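Conserved protein with 2 CBS domains (Pyrobaculum aerophilum, PDB 2RIH) binds AMP through a pair of CBS domains that form a Bateman module, and so probably acts as an adenine-nucleotide sensor in this hyperthermophilic archaeon. Local coordinates at residues E20-I24 against R25-T29; L60-A64 against Q65-L69; D70-A73 against M74-A77; T86-V89 against H90-A93. All coordinates share one frame; numbering follows the deposited sequence. Where two conformers were deposited one is given.

Contact 1: E20-I24 against R25-T29; sequences ETATI and REVAT
Thr23 and Glu26 lie aslant one another, Thr23 reaching forward and Glu26 back, each to the other's backbone N-H. Thr23 OG1 sits between its own N and carbonyl carbon (chi1 68°), which turns it toward Glu26 N, from which it accepts at 3.1 Å. Glu26 answers with OE1, 2.9 Å from Thr23 N; the N-H points almost straight at this oxygen (167°) but meets it from above the carboxylate plane. The reciprocal pair is a capping box, with Thr23 as N-cap of helix 24-34, which follows strand 16-19 in the first CBS domain. Threonine suits the position because a short hydroxyl can stand in for a missing carbonyl acceptor, and the glutamate's negative charge probably gains from the positive end of the helix dipole. A valine in place of Thr23 would probably leave Glu26 N without its acceptor and fray the first turn. Backbone bonds take over beyond the box, from Val27 N to Thr23 O and from Ala28 N to Ile24 O. Inward of it, Ala22 CB rests 4.2 Å from Val27 CG2, and Val27 continues onto Ala39 and Leu41 of strand 38-43.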
loop_
_atom_site.group_PDB
_atom_site.type_symbol
_atom_site.label_atom_id
_atom_site.label_comp_id
_atom_site.label_asym_id
_atom_site.label_seq_id
_atom_site.Cartn_x
_atom_site.Cartn_y
_atom_site.Cartn_z
ATOM N N GLU A 20 -9.397 7.090 19.460
ATOM C CA GLU A 20 -9.365 8.315 18.657
ATOM C C GLU A 20 -8.389 9.401 19.131
ATOM O O GLU A 20 -8.102 10.331 18.378
ATOM C CB GLU A 20 -10.779 8.904 18.555
ATOM C CG GLU A 20 -11.457 9.220 19.890
ATOM C CD GLU A 20 -12.801 9.892 19.700
ATOM O OE1 GLU A 20 -13.796 9.407 20.258
ATOM O OE2 GLU A 20 -12.863 10.903 18.977
ATOM N N THR A 21 -7.904 9.283 20.367
ATOM C CA THR A 21 -6.920 10.203 20.952
ATOM C C THR A 21 -5.469 9.821 20.632
ATOM O O THR A 21 -4.537 10.527 21.032
ATOM C CB THR A 21 -7.050 10.217 22.491
ATOM O OG1 THR A 21 -7.096 8.866 22.967
ATOM C CG2 THR A 21 -8.316 10.944 22.933
ATOM N N ALA A 22 -5.277 8.703 19.929
ATOM C CA ALA A 22 -3.939 8.216 19.590
ATOM C C ALA A 22 -3.083 9.270 18.879
ATOM O O ALA A 22 -3.587 10.117 18.130
ATOM C CB ALA A 22 -4.039 6.951 18.720
ATOM N N THR A 23 -1.777 9.210 19.112
ATOM C CA THR A 23 -0.854 10.078 18.402
ATOM C C THR A 23 -0.490 9.419 17.083
ATOM O O THR A 23 -0.742 8.235 16.883
ATOM C CB THR A 23 0.428 10.353 19.202
ATOM O OG1 THR A 23 1.206 9.151 19.309
ATOM C CG2 THR A 23 0.088 10.909 20.589
ATOM N N ILE A 24 0.122 10.195 16.201
ATOM C CA ILE A 24 0.559 9.695 14.905
ATOM C C ILE A 24 1.585 8.567 15.042
ATOM O O ILE A 24 1.507 7.570 14.328
ATOM C CB ILE A 24 1.154 10.827 14.025
ATOM C CG1 ILE A 24 0.071 11.866 13.685
ATOM C CG2 ILE A 24 1.788 10.227 12.754
ATOM C CD1 ILE A 24 0.609 13.098 13.041
ATOM N N ARG A 25 2.548 8.734 15.942
ATOM C CA ARG A 25 3.584 7.721 16.138
ATOM C C ARG A 25 3.045 6.460 16.814
ATOM O O ARG A 25 3.565 5.369 16.579
ATOM C CB ARG A 25 4.768 8.272 16.950
ATOM C CG ARG A 25 6.056 7.474 16.719
ATOM C CD ARG A 25 7.250 8.030 17.461
ATOM N NE ARG A 25 7.427 9.469 17.275
ATOM C CZ ARG A 25 8.135 10.060 16.310
ATOM N NH1 ARG A 25 8.759 9.357 15.376
ATOM N NH2 ARG A 25 8.217 11.383 16.278
ATOM N N GLU A 26 2.029 6.608 17.667
ATOM C CA GLU A 26 1.376 5.448 18.277
ATOM C C GLU A 26 0.753 4.570 17.197
ATOM O O GLU A 26 0.912 3.346 17.226
ATOM C CB GLU A 26 0.327 5.867 19.311
ATOM C CG GLU A 26 0.938 6.296 20.637
ATOM C CD GLU A 26 -0.041 7.011 21.549
ATOM O OE1 GLU A 26 -1.188 7.263 21.134
ATOM O OE2 GLU A 26 0.345 7.328 22.692
ATOM N N VAL A 27 0.064 5.205 16.245
ATOM C CA VAL A 27 -0.516 4.498 15.103
ATOM C C VAL A 27 0.571 3.807 14.281
ATOM O O VAL A 27 0.453 2.629 13.954
ATOM C CB VAL A 27 -1.321 5.446 14.183
ATOM C CG1 VAL A 27 -1.718 4.728 12.863
ATOM C CG2 VAL A 27 -2.540 5.989 14.924
ATOM N N ALA A 28 1.617 4.554 13.943
ATOM C CA ALA A 28 2.763 4.015 13.216
ATOM C C ALA A 28 3.398 2.813 13.904
ATOM O O ALA A 28 3.764 1.849 13.241
ATOM C CB ALA A 28 3.812 5.104 12.992
ATOM N N THR A 29 3.524 2.874 15.227
ATOM C CA THR A 29 4.117 1.785 16.012
ATOM C C THR A 29 3.276 0.510 15.917
ATOM O O THR A 29 3.806 -0.583 15.651
ATOM C CB THR A 29 4.295 2.204 17.490
ATOM O OG1 THR A 29 5.190 3.324 17.555
ATOM C CG2 THR A 29 4.838 1.048 18.351
#

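Contact 2: L60-A64 against Q65-L69; sequences LRAVA and QRLDL
Helix 56-64 ends here in a Schellman motif, its backbone turning back on the last helical turn at Arg66, where phi is positive (60°). Gln65 N makes the last regular helical bond, to Arg61 O at 3.0 Å. Leu67 N then donates to Ala62 O at 3.1 Å and nearly straight, while Arg66 N reaches Val63 O at 3.0 Å from well above the carbonyl plane. These last two bonds occupy carbonyls, Ala62 O and Val63 O, that the finished helix could no longer pair in its regular pattern.

The reversal brings Leu67 back over the helix: with CG anti to the carbonyl carbon (chi1 -57°), its CD1 comes to 4.0 Å from Ala62 CB, the apolar contact commonly paired with this kind of C-cap. Leu69 CD1 adds further packing on the same small methyl, also at 4.0 Å, and its CD2 lies near Val63 CG2. A serine in place of Leu67 would probably open a gap beside Ala62 and weaken the packing that holds the chain folded back. On the more exposed flank, Gln65 slants across Arg61, its NE2 lying 3.5 Å from Arg61 CG in one of the two conformers of Arg61. Arg61 belongs to an AMP site of this protein, empty in this chain.

Leu67 also touches Ile76 in the loop leading to strand 82-84. At the dimer interface, Val63 O accepts from Arg25 of the second subunit, Arg66 forms a salt bridge to that subunit's Asp70, and Val63 packs against its own counterpart on helix 56-64.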
loop_
_atom_site.group_PDB
_atom_site.type_symbol
_atom_site.label_atom_id
_atom_site.label_comp_id
_atom_site.label_asym_id
_atom_site.label_seq_id
_atom_site.Cartn_x
_atom_site.Cartn_y
_atom_site.Cartn_z
ATOM N N LEU A 60 2.815 8.876 5.692
ATOM C CA LEU A 60 3.760 9.312 4.673
ATOM C C LEU A 60 3.619 10.821 4.432
ATOM O O LEU A 60 4.609 11.556 4.417
ATOM C CB LEU A 60 3.503 8.542 3.365
ATOM C CG LEU A 60 4.453 8.730 2.184
ATOM C CD1 LEU A 60 5.705 7.904 2.392
ATOM C CD2 LEU A 60 3.773 8.313 0.868
ATOM N N ARG A 61 2.377 11.263 4.233
ATOM C CA ARG A 61 2.080 12.680 4.012
ATOM C C ARG A 61 2.494 13.533 5.213
ATOM O O ARG A 61 2.997 14.651 5.049
ATOM C CB ARG A 61 0.589 12.874 3.707
ATOM C CG ARG A 61 0.163 14.337 3.583
ATOM C CD ARG A 61 -1.323 14.487 3.255
ATOM N NE ARG A 61 -2.165 13.645 4.100
ATOM C CZ ARG A 61 -2.455 13.882 5.377
ATOM N NH1 ARG A 61 -3.232 13.028 6.035
ATOM N NH2 ARG A 61 -1.974 14.954 6.009
ATOM N N ALA A 62 2.284 12.999 6.417
ATOM C CA ALA A 62 2.668 13.659 7.665
ATOM C C ALA A 62 4.168 13.929 7.713
ATOM O O ALA A 62 4.598 15.017 8.085
ATOM C CB ALA A 62 2.251 12.797 8.864
ATOM N N VAL A 63 4.949 12.919 7.339
ATOM C CA VAL A 63 6.400 13.012 7.239
ATOM C C VAL A 63 6.800 14.095 6.215
ATOM O O VAL A 63 7.586 14.979 6.528
ATOM C CB VAL A 63 7.010 11.635 6.837
ATOM C CG1 VAL A 63 8.497 11.752 6.513
ATOM C CG2 VAL A 63 6.784 10.603 7.935
ATOM N N ALA A 64 6.237 14.015 5.009
ATOM C CA ALA A 64 6.502 14.982 3.932
ATOM C C ALA A 64 6.233 16.428 4.359
ATOM O O ALA A 64 6.962 17.341 3.960
ATOM C CB ALA A 64 5.666 14.634 2.673
ATOM N N GLN A 65 5.205 16.620 5.187
ATOM C CA GLN A 65 4.803 17.947 5.661
ATOM C C GLN A 65 5.486 18.379 6.961
ATOM O O GLN A 65 5.241 19.478 7.450
ATOM C CB GLN A 65 3.285 17.998 5.835
ATOM C CG GLN A 65 2.520 17.929 4.514
ATOM C CD GLN A 65 1.021 17.815 4.704
ATOM O OE1 GLN A 65 0.527 17.738 5.828
ATOM N NE2 GLN A 65 0.287 17.795 3.600
ATOM N N ARG A 66 6.341 17.519 7.510
ATOM C CA ARG A 66 7.098 17.819 8.730
ATOM C C ARG A 66 6.194 18.110 9.931
ATOM O O ARG A 66 6.481 18.985 10.744
ATOM C CB ARG A 66 8.071 18.980 8.498
ATOM C CG ARG A 66 8.912 18.835 7.244
ATOM C CD ARG A 66 9.973 19.916 7.149
ATOM N NE ARG A 66 11.096 19.593 8.017
ATOM C CZ ARG A 66 12.301 19.181 7.620
ATOM N NH1 ARG A 66 12.621 19.051 6.334
ATOM N NH2 ARG A 66 13.207 18.901 8.542
ATOM N N LEU A 67 5.100 17.362 10.033
ATOM C CA LEU A 67 4.204 17.478 11.172
ATOM C C LEU A 67 4.847 16.889 12.416
ATOM O O LEU A 67 5.747 16.031 12.341
ATOM C CB LEU A 67 2.887 16.747 10.919
ATOM C CG LEU A 67 2.050 17.124 9.698
ATOM C CD1 LEU A 67 0.725 16.358 9.747
ATOM C CD2 LEU A 67 1.822 18.635 9.621
ATOM N N ASP A 68 4.375 17.358 13.561
ATOM C CA ASP A 68 4.748 16.780 14.828
ATOM C C ASP A 68 4.135 15.379 14.868
ATOM O O ASP A 68 2.929 15.216 15.073
ATOM C CB ASP A 68 4.240 17.652 15.981
ATOM C CG ASP A 68 4.693 17.157 17.342
ATOM O OD1 ASP A 68 4.408 17.865 18.327
ATOM O OD2 ASP A 68 5.334 16.083 17.442
ATOM N N LEU A 69 4.987 14.381 14.654
ATOM C CA LEU A 69 4.588 12.968 14.612
ATOM C C LEU A 69 4.177 12.417 15.986
ATOM O O LEU A 69 3.632 11.323 16.084
ATOM C CB LEU A 69 5.721 12.128 14.007
ATOM C CG LEU A 69 5.800 11.911 12.483
ATOM C CD1 LEU A 69 5.078 12.950 11.652
ATOM C CD2 LEU A 69 7.273 11.771 12.056
#

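Contact 3: D70-A73 against M74-A77; sequences DGPA and MPIA
This is a local turn contact, a short 3-10 segment at residues 74-76 within the long loop that carries the chain from helix 56-64, beside the first sheet, toward strand 82-84 of the second. Its one firm hydrogen bond between 70-73 and 74-77 runs from Ile76 N to Ala73 O at 2.9 Å. The N-H...O angle is 142° and the donor stands above the carbonyl plane, a bent approach consistent with the tight i to i+3 turn. Within the segment, Ala77 N follows with a bond to Met74 O.

One proline precedes the turn and another lies within it. Pro72 and Pro75 meet with their rings crossing at about a right angle, Pro72 CB 3.7 Å from Pro75 CD. Proline suits both places: the ring of Pro72 fixes phi in the extended stretch before the turn, and at Pro75, early in the 3-10 segment, the missing N-H costs no intrasegment bond. Ala73, after the first proline, is buried with a side chain small enough to sit against Val27 of helix 24-34. Met74 is bent at chi2 and chi3, and its flexible thioether chain packs on Val51 and Ala52 of strand 50-55, while Ile76 turns to Ile24 on helix 24-34. At the start of 70-73, Asp70 forms a salt bridge with Arg25. Ile76 also lies beside Asp58 and Arg61, residues of an AMP site that is empty in this chain.

Ile76 CG1 lies between the backbone N and carbonyl carbon of its residue (chi1 72°), which sets it only 3.1 Å from Ala73 O.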
loop_
_atom_site.group_PDB
_atom_site.type_symbol
_atom_site.label_atom_id
_atom_site.label_comp_id
_atom_site.label_asym_id
_atom_site.label_seq_id
_atom_site.Cartn_x
_atom_site.Cartn_y
_atom_site.Cartn_z
ATOM N N ASP A 70 4.444 13.173 17.045
ATOM C CA ASP A 70 3.928 12.849 18.378
ATOM C C ASP A 70 2.689 13.676 18.735
ATOM O O ASP A 70 2.236 13.660 19.873
ATOM C CB ASP A 70 5.024 13.032 19.423
ATOM C CG ASP A 70 6.121 12.014 19.280
ATOM O OD1 ASP A 70 5.832 10.812 19.407
ATOM O OD2 ASP A 70 7.267 12.415 19.030
ATOM N N GLY A 71 2.149 14.391 17.756
ATOM C CA GLY A 71 0.861 15.057 17.899
ATOM C C GLY A 71 -0.275 14.090 17.569
ATOM O O GLY A 71 -0.035 12.941 17.192
ATOM N N PRO A 72 -1.527 14.545 17.726
ATOM C CA PRO A 72 -2.680 13.693 17.458
ATOM C C PRO A 72 -2.758 13.155 16.024
ATOM O O PRO A 72 -2.398 13.859 15.064
ATOM C CB PRO A 72 -3.873 14.612 17.763
ATOM C CG PRO A 72 -3.339 15.986 17.712
ATOM C CD PRO A 72 -1.929 15.887 18.182
ATOM N N ALA A 73 -3.233 11.913 15.898
ATOM C CA ALA A 73 -3.447 11.270 14.598
ATOM C C ALA A 73 -4.770 11.664 13.964
ATOM O O ALA A 73 -4.884 11.649 12.746
ATOM C CB ALA A 73 -3.365 9.747 14.721
ATOM N N MET A 74 -5.772 12.009 14.771
ATOM C CA MET A 74 -7.100 12.326 14.222
ATOM C C MET A 74 -7.087 13.381 13.104
ATOM O O MET A 74 -7.763 13.192 12.088
ATOM C CB MET A 74 -8.106 12.705 15.324
ATOM C CG MET A 74 -9.548 12.903 14.809
ATOM S SD MET A 74 -10.250 11.456 13.964
ATOM C CE MET A 74 -10.734 10.484 15.389
ATOM N N PRO A 75 -6.353 14.499 13.282
ATOM C CA PRO A 75 -6.262 15.469 12.181
ATOM C C PRO A 75 -5.737 14.919 10.837
ATOM O O PRO A 75 -6.030 15.498 9.807
ATOM C CB PRO A 75 -5.314 16.542 12.734
ATOM C CG PRO A 75 -5.467 16.450 14.207
ATOM C CD PRO A 75 -5.642 14.981 14.482
ATOM N N ILE A 76 -4.977 13.826 10.836
ATOM C CA ILE A 76 -4.508 13.252 9.566
ATOM C C ILE A 76 -5.392 12.083 9.106
ATOM O O ILE A 76 -5.159 11.501 8.048
ATOM C CB ILE A 76 -3.016 12.838 9.613
ATOM C CG1 ILE A 76 -2.780 11.590 10.472
ATOM C CG2 ILE A 76 -2.173 13.998 10.109
ATOM C CD1 ILE A 76 -1.451 10.924 10.211
ATOM N N ALA A 77 -6.405 11.767 9.907
ATOM C CA ALA A 77 -7.289 10.628 9.672
ATOM C C ALA A 77 -8.346 10.901 8.602
ATOM O O ALA A 77 -8.627 12.048 8.253
ATOM C CB ALA A 77 -7.958 10.228 10.990
#

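Contact 4: T86-V89 against H90-A93; sequences TDPV and HVAA
Asp87 touches Val91 across the first turn of helix 89-99 in the second CBS domain, where the loop after strand 82-84 becomes helix. Its side chain lies aslant the valine, with OD2 3.8 Å from Val91 CG1. That contact is only van der Waals; the carboxylate finds its hydrogen-bond donor in Leu84 N, back at the end of strand 82-84, and so ties the strand to the loop that follows it. A short acidic side chain suits a place where it must curl back to a nearby N-H.

Pro88 comes next, its ring alongside that of His90 and pointing the same way. His90 CG lies between its backbone N and carbonyl carbon (chi1 77°), which brings the imidazole back beside the proline. Pro88 CB and CG meet the CD2 and NE2 atoms of His90 obliquely, CG 3.6 Å from His90 NE2. Proline fits just ahead of a helix, where no helical bond asks for its N-H, while Pro88 O still accepts from Val91 N at 3.0 Å. Its CG also reaches Val91 CG2 at 4.0 Å.

Val89 turns its branched side chain away from this turn, into the apolar surroundings of Leu122 on helix 119-123 and Leu132 on helix 126-134, with Ile5 and Leu10 nearby. Its carbonyl faces along the helix and takes a weak bond from Ala92 N as well as a much better one from Ala93 N: 3.1 Å, 174° at the hydrogen, in the carbonyl plane of Val89 O.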
loop_
_atom_site.group_PDB
_atom_site.type_symbol
_atom_site.label_atom_id
_atom_site.label_comp_id
_atom_site.label_asym_id
_atom_site.label_seq_id
_atom_site.Cartn_x
_atom_site.Cartn_y
_atom_site.Cartn_z
ATOM N N THR A 86 -20.456 -9.763 5.578
ATOM C CA THR A 86 -21.283 -10.611 4.725
ATOM C C THR A 86 -21.341 -10.179 3.248
ATOM O O THR A 86 -21.949 -10.870 2.429
ATOM C CB THR A 86 -22.733 -10.609 5.245
ATOM O OG1 THR A 86 -23.172 -9.252 5.386
ATOM C CG2 THR A 86 -22.830 -11.326 6.596
ATOM N N ASP A 87 -20.744 -9.039 2.907
ATOM C CA ASP A 87 -20.670 -8.607 1.509
ATOM C C ASP A 87 -19.752 -9.508 0.692
ATOM O O ASP A 87 -18.745 -9.986 1.213
ATOM C CB ASP A 87 -20.139 -7.171 1.391
ATOM C CG ASP A 87 -21.190 -6.126 1.704
ATOM O OD1 ASP A 87 -22.392 -6.452 1.644
ATOM O OD2 ASP A 87 -20.804 -4.980 2.009
ATOM N N PRO A 88 -20.117 -9.762 -0.579
ATOM C CA PRO A 88 -19.197 -10.416 -1.494
ATOM C C PRO A 88 -17.957 -9.561 -1.745
ATOM O O PRO A 88 -18.027 -8.331 -1.725
ATOM C CB PRO A 88 -20.011 -10.581 -2.784
ATOM C CG PRO A 88 -21.143 -9.628 -2.664
ATOM C CD PRO A 88 -21.422 -9.485 -1.210
ATOM N N VAL A 89 -16.834 -10.216 -1.987
ATOM C CA VAL A 89 -15.565 -9.518 -2.132
ATOM C C VAL A 89 -15.545 -8.481 -3.272
ATOM O O VAL A 89 -14.738 -7.552 -3.230
ATOM C CB VAL A 89 -14.388 -10.516 -2.270
ATOM C CG1 VAL A 89 -14.282 -11.381 -1.011
ATOM C CG2 VAL A 89 -14.545 -11.384 -3.509
ATOM N N HIS A 90 -16.429 -8.615 -4.267
ATOM C CA HIS A 90 -16.475 -7.651 -5.372
ATOM C C HIS A 90 -16.947 -6.272 -4.908
ATOM O O HIS A 90 -16.570 -5.254 -5.499
ATOM C CB HIS A 90 -17.321 -8.164 -6.559
ATOM C CG HIS A 90 -18.805 -8.078 -6.354
ATOM N ND1 HIS A 90 -19.510 -6.903 -6.496
ATOM C CD2 HIS A 90 -19.723 -9.032 -6.062
ATOM C CE1 HIS A 90 -20.794 -7.129 -6.277
ATOM N NE2 HIS A 90 -20.951 -8.416 -6.016
ATOM N N VAL A 91 -17.759 -6.245 -3.848
ATOM C CA VAL A 91 -18.190 -4.993 -3.233
ATOM C C VAL A 91 -17.001 -4.244 -2.613
ATOM O O VAL A 91 -16.944 -3.016 -2.688
ATOM C CB VAL A 91 -19.284 -5.220 -2.160
ATOM C CG1 VAL A 91 -19.550 -3.939 -1.381
ATOM C CG2 VAL A 91 -20.564 -5.722 -2.807
ATOM N N ALA A 92 -16.061 -4.978 -2.011
ATOM C CA ALA A 92 -14.863 -4.367 -1.415
ATOM C C ALA A 92 -13.930 -3.828 -2.494
ATOM O O ALA A 92 -13.470 -2.686 -2.404
ATOM C CB ALA A 92 -14.126 -5.361 -0.535
ATOM N N ALA A 93 -13.661 -4.656 -3.504
ATOM C CA ALA A 93 -12.832 -4.270 -4.639
ATOM C C ALA A 93 -13.352 -2.997 -5.297
ATOM O O ALA A 93 -12.586 -2.079 -5.564
ATOM C CB ALA A 93 -12.773 -5.398 -5.668
#

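How the contacts relate
Contacts 1, 2 and 3 form one connected region on the same side of the chain's centre, while contact 4 stands about 29 to 33 Å away, centre to centre. Contacts 1 to 3 mix buried and exposed residues, whereas those that touch in contact 4 are buried or partly exposed. Contacts 1 and 4 both begin a helix that follows the first strand of a sheet, yet contact 1 caps it with side chains and contact 4 relies on a proline and backbone carbonyls; contact 2 instead ends a helix. Contact 3 is fastened to contact 1 by probable backbone bonds, Ala22 O to Ala73 N and Ile24 N to Gly71 O, but meets contact 2 chiefly by packing. Contacts 1 and 2 carry most of the dimer-interface residues; contact 3 adds Asp70.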